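Local coordinates for protein tyrosine--tRNA ligase, mitochondrial (Coccidioides posadasii, PDB 5IJX) that probably attaches L-tyrosine to mitochondrial tRNA(Tyr) at the expense of ATP, the chain here holding the class I catalytic domain, with tyrosine bound, of a longer synthetase, at residues Q35-L38 and S39-E43; L57-L60 and I61-R65; L90-A93 and Y94-L98. All blocks are in the same frame, centred on the assembly; numbering follows the deposited sequence.

Contact 1. Residues Q35-L38 and S39-E43; sequences QSFL and SFLEE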
loop_
_atom_site.group_PDB
_atom_site.type_symbol
_atom_site.label_atom_id
_atom_site.label_comp_id
_atom_site.label_asym_id
_atom_site.label_seq_id
_atom_site.Cartn_x
_atom_site.Cartn_y
_atom_site.Cartn_z
ATOM N N GLN A 35 -41.810 7.096 -14.026
ATOM C CA GLN A 35 -40.914 5.951 -14.098
ATOM C C GLN A 35 -39.610 6.248 -13.369
ATOM O O GLN A 35 -39.028 7.327 -13.517
ATOM C CB GLN A 35 -40.615 5.588 -15.553
ATOM C CG GLN A 35 -39.797 4.311 -15.708
ATOM C CD GLN A 35 -39.456 3.998 -17.153
ATOM O OE1 GLN A 35 -39.193 4.899 -17.950
ATOM N NE2 GLN A 35 -39.461 2.713 -17.499
ATOM N N SER A 36 -39.148 5.275 -12.588
ATOM C CA SER A 36 -37.893 5.423 -11.871
ATOM C C SER A 36 -36.722 5.482 -12.850
ATOM O O SER A 36 -36.830 5.100 -14.018
ATOM C CB SER A 36 -37.692 4.269 -10.889
ATOM O OG SER A 36 -37.351 3.074 -11.572
ATOM N N PHE A 37 -35.584 5.965 -12.350
ATOM C CA PHE A 37 -34.408 6.113 -13.200
ATOM C C PHE A 37 -33.821 4.757 -13.573
ATOM O O PHE A 37 -33.447 4.532 -14.732
ATOM C CB PHE A 37 -33.366 6.977 -12.494
ATOM C CG PHE A 37 -32.154 7.271 -13.329
ATOM C CD1 PHE A 37 -32.242 8.107 -14.430
ATOM C CD2 PHE A 37 -30.926 6.718 -13.009
ATOM C CE1 PHE A 37 -31.126 8.382 -15.198
ATOM C CE2 PHE A 37 -29.806 6.990 -13.774
ATOM C CZ PHE A 37 -29.907 7.821 -14.870
ATOM N N LEU A 38 -33.736 3.838 -12.609
ATOM C CA LEU A 38 -33.198 2.513 -12.897
ATOM C C LEU A 38 -34.065 1.782 -13.915
ATOM O O LEU A 38 -33.557 1.210 -14.886
ATOM C CB LEU A 38 -33.082 1.707 -11.604
ATOM C CG LEU A 38 -32.383 0.353 -11.715
ATOM C CD1 LEU A 38 -30.935 0.522 -12.155
ATOM C CD2 LEU A 38 -32.459 -0.387 -10.390
ATOM N N SER A 39 -35.384 1.787 -13.705
ATOM C CA SER A 39 -36.294 1.192 -14.677
ATOM C C SER A 39 -36.047 1.754 -16.072
ATOM O O SER A 39 -36.035 1.010 -17.062
ATOM C CB SER A 39 -37.742 1.433 -14.250
ATOM O OG SER A 39 -38.651 0.893 -15.194
ATOM N N PHE A 40 -35.840 3.068 -16.168
ATOM C CA PHE A 40 -35.579 3.687 -17.463
ATOM C C PHE A 40 -34.287 3.155 -18.071
ATOM O O PHE A 40 -34.263 2.736 -19.235
ATOM C CB PHE A 40 -35.525 5.207 -17.311
ATOM C CG PHE A 40 -35.143 5.928 -18.568
ATOM C CD1 PHE A 40 -36.011 5.980 -19.645
ATOM C CD2 PHE A 40 -33.917 6.562 -18.669
ATOM C CE1 PHE A 40 -35.659 6.646 -20.802
ATOM C CE2 PHE A 40 -33.560 7.230 -19.824
ATOM C CZ PHE A 40 -34.433 7.273 -20.891
ATOM N N LEU A 41 -33.196 3.160 -17.297
ATOM C CA LEU A 41 -31.940 2.604 -17.795
ATOM C C LEU A 41 -32.136 1.183 -18.308
ATOM O O LEU A 41 -31.545 0.789 -19.321
ATOM C CB LEU A 41 -30.873 2.625 -16.697
ATOM C CG LEU A 41 -30.268 3.968 -16.280
ATOM C CD1 LEU A 41 -29.177 3.734 -15.248
ATOM C CD2 LEU A 41 -29.712 4.736 -17.472
ATOM N N GLU A 42 -32.968 0.398 -17.620
ATOM C CA GLU A 42 -33.235 -0.966 -18.064
ATOM C C GLU A 42 -33.955 -0.969 -19.408
ATOM O O GLU A 42 -33.567 -1.698 -20.328
ATOM C CB GLU A 42 -34.059 -1.711 -17.012
ATOM C CG GLU A 42 -33.324 -1.958 -15.704
ATOM C CD GLU A 42 -34.202 -2.614 -14.656
ATOM O OE1 GLU A 42 -35.440 -2.557 -14.797
ATOM O OE2 GLU A 42 -33.652 -3.190 -13.692
ATOM N N GLU A 43 -35.008 -0.158 -19.543
ATOM C CA GLU A 43 -35.744 -0.132 -20.800
ATOM C C GLU A 43 -34.882 0.368 -21.953
ATOM O O GLU A 43 -35.254 0.177 -23.116
ATOM C CB GLU A 43 -37.013 0.720 -20.653
ATOM C CG GLU A 43 -36.971 2.103 -21.301
ATOM C CD GLU A 43 -38.278 2.860 -21.129
ATOM O OE1 GLU A 43 -39.250 2.263 -20.620
ATOM O OE2 GLU A 43 -38.335 4.051 -21.505
#
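Gln35 and Ser36 meet Ser39 and Glu43 at an N-terminal helix cap, with Ser36 in the N-cap position of the short helix 37-43. The OG of Ser36 accepts the backbone N-H of Ser39 at 3.2 Å, a capping bond to one of the amides that the first turn of any helix leaves without a carbonyl partner. Ahead of the cap, the extended side chain of Gln35 runs forward alongside the first turn, its CG opposite the backbone N (chi1 -174°), and its amide nitrogen serves two acceptors. The bond from Gln35 NE2 to Glu43 OE1, 3.2 Å, is nearly straight and leaves almost in the amide plane, yet it comes down on the carboxylate from above, 67° out of its plane. The second, from Gln35 NE2 to Ser39 OG at 3.0 Å, is more bent; two such bonds should restrict rotation of the amide. Its other end, OE1, lies at the edge of the Phe40 ring.

On the inner side, Leu41 places its CG over one face of the Phe37 ring in a CH-pi contact, offset toward the rim. Farther out, Ser36 OG is also hydrogen-bonded to Asp58 of helix 54-63, which probably helps to position the cap, and the Glu42 carboxylate forms a salt bridge with Arg54. Beneath runs regular helical bonding, as from Leu41 N to Phe37 O at 2.9 Å.

Contact 2. Residues L57-L60 and I61-R65; sequences LDKL and ITRKR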
loop_
_atom_site.group_PDB
_atom_site.type_symbol
_atom_site.label_atom_id
_atom_site.label_comp_id
_atom_site.label_asym_id
_atom_site.label_seq_id
_atom_site.Cartn_x
_atom_site.Cartn_y
_atom_site.Cartn_z
ATOM N N LEU A 57 -31.404 -0.466 -4.978
ATOM C CA LEU A 57 -30.784 0.615 -5.738
ATOM C C LEU A 57 -31.838 1.521 -6.360
ATOM O O LEU A 57 -31.712 2.751 -6.315
ATOM C CB LEU A 57 -29.866 0.039 -6.815
ATOM C CG LEU A 57 -29.287 1.046 -7.814
ATOM C CD1 LEU A 57 -28.551 2.172 -7.096
ATOM C CD2 LEU A 57 -28.365 0.343 -8.802
ATOM N N ASP A 58 -32.875 0.932 -6.959
ATOM C CA ASP A 58 -34.000 1.727 -7.437
ATOM C C ASP A 58 -34.522 2.634 -6.328
ATOM O O ASP A 58 -34.759 3.831 -6.537
ATOM C CB ASP A 58 -35.107 0.799 -7.945
ATOM C CG ASP A 58 -36.033 1.479 -8.931
ATOM O OD1 ASP A 58 -35.694 2.581 -9.412
ATOM O OD2 ASP A 58 -37.098 0.903 -9.239
ATOM N N LYS A 59 -34.686 2.072 -5.128
ATOM C CA LYS A 59 -35.124 2.851 -3.976
ATOM C C LYS A 59 -34.161 3.996 -3.689
ATOM O O LYS A 59 -34.580 5.141 -3.483
ATOM C CB LYS A 59 -35.250 1.931 -2.761
ATOM C CG LYS A 59 -35.858 2.576 -1.528
ATOM C CD LYS A 59 -36.074 1.540 -0.429
ATOM C CE LYS A 59 -34.954 1.562 0.591
ATOM N NZ LYS A 59 -34.927 0.327 1.429
ATOM N N LEU A 60 -32.860 3.700 -3.662
ATOM C CA LEU A 60 -31.860 4.727 -3.392
ATOM C C LEU A 60 -31.993 5.886 -4.371
ATOM O O LEU A 60 -32.147 7.045 -3.969
ATOM C CB LEU A 60 -30.458 4.120 -3.470
ATOM C CG LEU A 60 -29.293 5.112 -3.373
ATOM C CD1 LEU A 60 -29.194 5.694 -1.971
ATOM C CD2 LEU A 60 -27.992 4.446 -3.774
ATOM N N ILE A 61 -31.925 5.587 -5.670
ATOM C CA ILE A 61 -31.949 6.641 -6.678
ATOM C C ILE A 61 -33.250 7.428 -6.589
ATOM O O ILE A 61 -33.260 8.657 -6.721
ATOM C CB ILE A 61 -31.741 6.039 -8.080
ATOM C CG1 ILE A 61 -30.412 5.276 -8.133
ATOM C CG2 ILE A 61 -31.774 7.132 -9.138
ATOM C CD1 ILE A 61 -30.149 4.565 -9.447
ATOM N N THR A 62 -34.365 6.734 -6.363
ATOM C CA THR A 62 -35.652 7.420 -6.292
ATOM C C THR A 62 -35.711 8.363 -5.093
ATOM O O THR A 62 -36.244 9.475 -5.195
ATOM C CB THR A 62 -36.783 6.394 -6.228
ATOM O OG1 THR A 62 -36.761 5.586 -7.410
ATOM C CG2 THR A 62 -38.133 7.082 -6.121
ATOM N N ARG A 63 -35.166 7.941 -3.953
ATOM C CA ARG A 63 -35.270 8.704 -2.716
ATOM C C ARG A 63 -34.136 9.702 -2.509
ATOM O O ARG A 63 -34.236 10.545 -1.611
ATOM C CB ARG A 63 -35.294 7.760 -1.509
ATOM C CG ARG A 63 -36.620 7.071 -1.240
ATOM C CD ARG A 63 -36.822 6.915 0.260
ATOM N NE ARG A 63 -37.792 5.877 0.598
ATOM C CZ ARG A 63 -37.798 5.205 1.747
ATOM N NH1 ARG A 63 -36.877 5.446 2.673
ATOM N NH2 ARG A 63 -38.721 4.281 1.969
ATOM N N LYS A 64 -33.066 9.637 -3.297
ATOM C CA LYS A 64 -31.853 10.372 -2.963
ATOM C C LYS A 64 -31.138 10.809 -4.231
ATOM O O LYS A 64 -30.952 10.007 -5.150
ATOM C CB LYS A 64 -30.932 9.503 -2.102
ATOM C CG LYS A 64 -29.781 10.243 -1.459
ATOM C CD LYS A 64 -29.042 9.326 -0.501
ATOM C CE LYS A 64 -27.987 10.070 0.296
ATOM N NZ LYS A 64 -27.377 9.204 1.343
ATOM N N ARG A 65 -30.737 12.082 -4.269
ATOM C CA ARG A 65 -29.993 12.641 -5.400
ATOM C C ARG A 65 -28.530 12.223 -5.262
ATOM O O ARG A 65 -27.661 12.991 -4.842
ATOM C CB ARG A 65 -30.146 14.156 -5.440
ATOM C CG ARG A 65 -29.684 14.805 -6.740
ATOM C CD ARG A 65 -29.682 16.326 -6.630
ATOM N NE ARG A 65 -31.027 16.881 -6.468
ATOM C CZ ARG A 65 -31.779 17.359 -7.458
ATOM N NH1 ARG A 65 -31.334 17.362 -8.709
ATOM N NH2 ARG A 65 -32.986 17.843 -7.196
#
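Leu57 and Ile61, one turn apart in the last turns of helix 54-63, pack their side chains obliquely against each other, CD1 to CD1 at 3.7 Å. This helix lies against the nucleotide-binding (Rossmann-type) sheet of the class I synthetase: Leu57 rests on Val235, Tyr279 and Ile281 of two strands, while Ile61 reaches Leu98.

Another side of the helix is polar. Thr62 turns its hydroxyl back along the helix, OG1 beside its own backbone N (chi1 -61°), and donates it to Asp58 O at 2.8 Å. The backbone N of Thr62 reaches the same oxygen from the opposite face of the carbonyl plane, so two donors grip one acceptor. The Asp58 carboxylate, besides its bond to the cap serine, Ser36, forms a salt bridge with Arg54.

Lys59 and Arg63 extend from the outer side, and the lysine ammonium is held by salt bridges to Asp272 and Asp274, which probably offset the like charge of the arginine. Lys64, the first residue beyond helical geometry, runs its extended chain past Leu60 toward Gln234 and Leu275 O, its CD 3.9 Å from Leu60 CD1. Its backbone N makes a weak bond to Leu60 O at 2.8 Å, with an N-H...O angle of 116°.

Contact 3. Residues L90-A93 and Y94-L98; sequences LGWA and YVHGL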
loop_
_atom_site.group_PDB
_atom_site.type_symbol
_atom_site.label_atom_id
_atom_site.label_comp_id
_atom_site.label_asym_id
_atom_site.label_seq_id
_atom_site.Cartn_x
_atom_site.Cartn_y
_atom_site.Cartn_z
ATOM N N LEU A 90 -23.911 7.616 -17.333
ATOM C CA LEU A 90 -23.545 8.888 -16.721
ATOM C C LEU A 90 -24.300 10.032 -17.382
ATOM O O LEU A 90 -24.970 10.826 -16.709
ATOM C CB LEU A 90 -22.036 9.122 -16.822
ATOM C CG LEU A 90 -21.101 8.255 -15.972
ATOM C CD1 LEU A 90 -19.707 8.856 -15.977
ATOM C CD2 LEU A 90 -21.598 8.088 -14.542
ATOM N N GLY A 91 -24.224 10.109 -18.709
ATOM C CA GLY A 91 -24.938 11.125 -19.453
ATOM C C GLY A 91 -26.366 11.216 -18.970
ATOM O O GLY A 91 -26.801 12.261 -18.467
ATOM N N TRP A 92 -27.096 10.104 -19.078
ATOM C CA TRP A 92 -28.470 10.089 -18.595
ATOM C C TRP A 92 -28.526 10.608 -17.167
ATOM O O TRP A 92 -29.224 11.587 -16.875
ATOM C CB TRP A 92 -29.052 8.677 -18.689
ATOM C CG TRP A 92 -29.394 8.265 -20.096
ATOM C CD1 TRP A 92 -28.782 7.299 -20.842
ATOM C CD2 TRP A 92 -30.427 8.816 -20.925
ATOM N NE1 TRP A 92 -29.372 7.213 -22.082
ATOM C CE2 TRP A 92 -30.383 8.133 -22.157
ATOM C CE3 TRP A 92 -31.383 9.820 -20.744
ATOM C CZ2 TRP A 92 -31.259 8.419 -23.197
ATOM C CZ3 TRP A 92 -32.249 10.104 -21.784
ATOM C CH2 TRP A 92 -32.180 9.407 -22.993
ATOM N N ALA A 93 -27.757 9.986 -16.270
ATOM C CA ALA A 93 -27.720 10.433 -14.884
ATOM C C ALA A 93 -27.588 11.948 -14.812
ATOM O O ALA A 93 -28.387 12.629 -14.156
ATOM C CB ALA A 93 -26.565 9.752 -14.148
ATOM N N TYR A 94 -26.604 12.497 -15.523
ATOM C CA TYR A 94 -26.371 13.933 -15.458
ATOM C C TYR A 94 -27.626 14.715 -15.824
ATOM O O TYR A 94 -28.048 15.613 -15.088
ATOM C CB TYR A 94 -25.213 14.314 -16.375
ATOM C CG TYR A 94 -25.046 15.807 -16.544
ATOM C CD1 TYR A 94 -24.581 16.593 -15.500
ATOM C CD2 TYR A 94 -25.352 16.429 -17.747
ATOM C CE1 TYR A 94 -24.427 17.953 -15.647
ATOM C CE2 TYR A 94 -25.199 17.789 -17.904
ATOM C CZ TYR A 94 -24.737 18.547 -16.850
ATOM O OH TYR A 94 -24.584 19.904 -17.006
ATOM N N VAL A 95 -28.264 14.358 -16.938
ATOM C CA VAL A 95 -29.351 15.177 -17.469
ATOM C C VAL A 95 -30.602 14.917 -16.647
ATOM O O VAL A 95 -31.650 15.531 -16.883
ATOM C CB VAL A 95 -29.607 14.905 -18.966
ATOM C CG1 VAL A 95 -28.370 15.247 -19.793
ATOM C CG2 VAL A 95 -30.041 13.463 -19.196
ATOM N N HIS A 96 -30.514 14.001 -15.684
ATOM C CA HIS A 96 -31.626 13.758 -14.777
ATOM C C HIS A 96 -31.403 14.387 -13.406
ATOM O O HIS A 96 -32.144 14.080 -12.466
ATOM C CB HIS A 96 -31.889 12.254 -14.643
ATOM C CG HIS A 96 -32.726 11.690 -15.753
ATOM N ND1 HIS A 96 -34.044 11.324 -15.579
ATOM C CD2 HIS A 96 -32.435 11.437 -17.051
ATOM C CE1 HIS A 96 -34.529 10.869 -16.721
ATOM N NE2 HIS A 96 -33.573 10.928 -17.631
ATOM N N GLY A 97 -30.416 15.271 -13.275
ATOM C CA GLY A 97 -30.154 15.947 -12.023
ATOM C C GLY A 97 -29.278 15.187 -11.057
ATOM O O GLY A 97 -28.966 15.717 -9.982
ATOM N N LEU A 98 -28.877 13.968 -11.396
ATOM C CA LEU A 98 -27.963 13.197 -10.570
ATOM C C LEU A 98 -26.526 13.551 -10.923
ATOM O O LEU A 98 -26.228 13.963 -12.048
ATOM C CB LEU A 98 -28.205 11.699 -10.758
ATOM C CG LEU A 98 -29.538 11.204 -10.193
ATOM C CD1 LEU A 98 -30.014 9.955 -10.913
ATOM C CD2 LEU A 98 -29.413 10.944 -8.698
#
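Ala93 and Leu98 meet across a Schellman motif that closes helix 84-95 and turns the chain toward the next strand. Gly97, with positive phi, is its C-prime residue. Leu98 N reaches back to Ala93 O at 3.1 Å, while Gly97 N bonds to Tyr94 O at 3.0 Å. The Ala93 carbonyl oxygen also accepts from His96 N at 3.0 Å; its two donors come from opposite faces of the carbonyl plane, and neither sits on a lone pair. On the apolar side of the turn the CB atoms of Ala93 and Leu98 approach to 4.2 Å.

This inner side is the close-packed one, with Leu98 buried alongside Leu90 and Ala93 against Phe68. On another flank the Tyr94 ring and that of Trp162 meet edge-to-face. The backbone before the cap is regular, with Val95 N bonded to Gly91 O at 3.0 Å.

The pairing of partly exposed His96 with Trp92 is looser. The imidazole lies alongside the indole, pointing the same way, but NE2 comes no nearer than 4.0 Å to Trp92 CE3. With CG beside its own backbone N (chi1 -83°), the imidazole brings an edge to the Trp92 carbonyl, CD2 lying 3.2 Å from Trp92 O; it also meets the rings of Phe37 and Phe156.

The helix is the middle element of a beta-alpha-beta unit between parallel strands 67-72 and 99-104. Leu90 touches both strands, and helix 37-43 lies against helix 84-95, with Phe37 packing on Trp92, Ala93 and Leu98.

Overall arrangement
Contacts 1, 2 and 3 follow one another along the chain on helices 37-43, 54-63 and 84-95, and their centres lie 11 to 13 Å apart. Each is local to its own helix, but the three helices pack together beside the central sheet. Contact 1 touches both of the others: Phe37 CB meets Ile61 CG2 of contact 2, and the Phe40 ring meets that of Trp92 in contact 3 edge-to-face. Contacts 2 and 3 are further connected by the probable hydrogen bond from Arg65 NH1 to Gly97 O. Both lead straight into neighbouring parallel strands, 67-72 and 99-104, which carry tyrosine-pocket residues such as Tyr69 and Leu103, so the cluster packs beside the catalytic core.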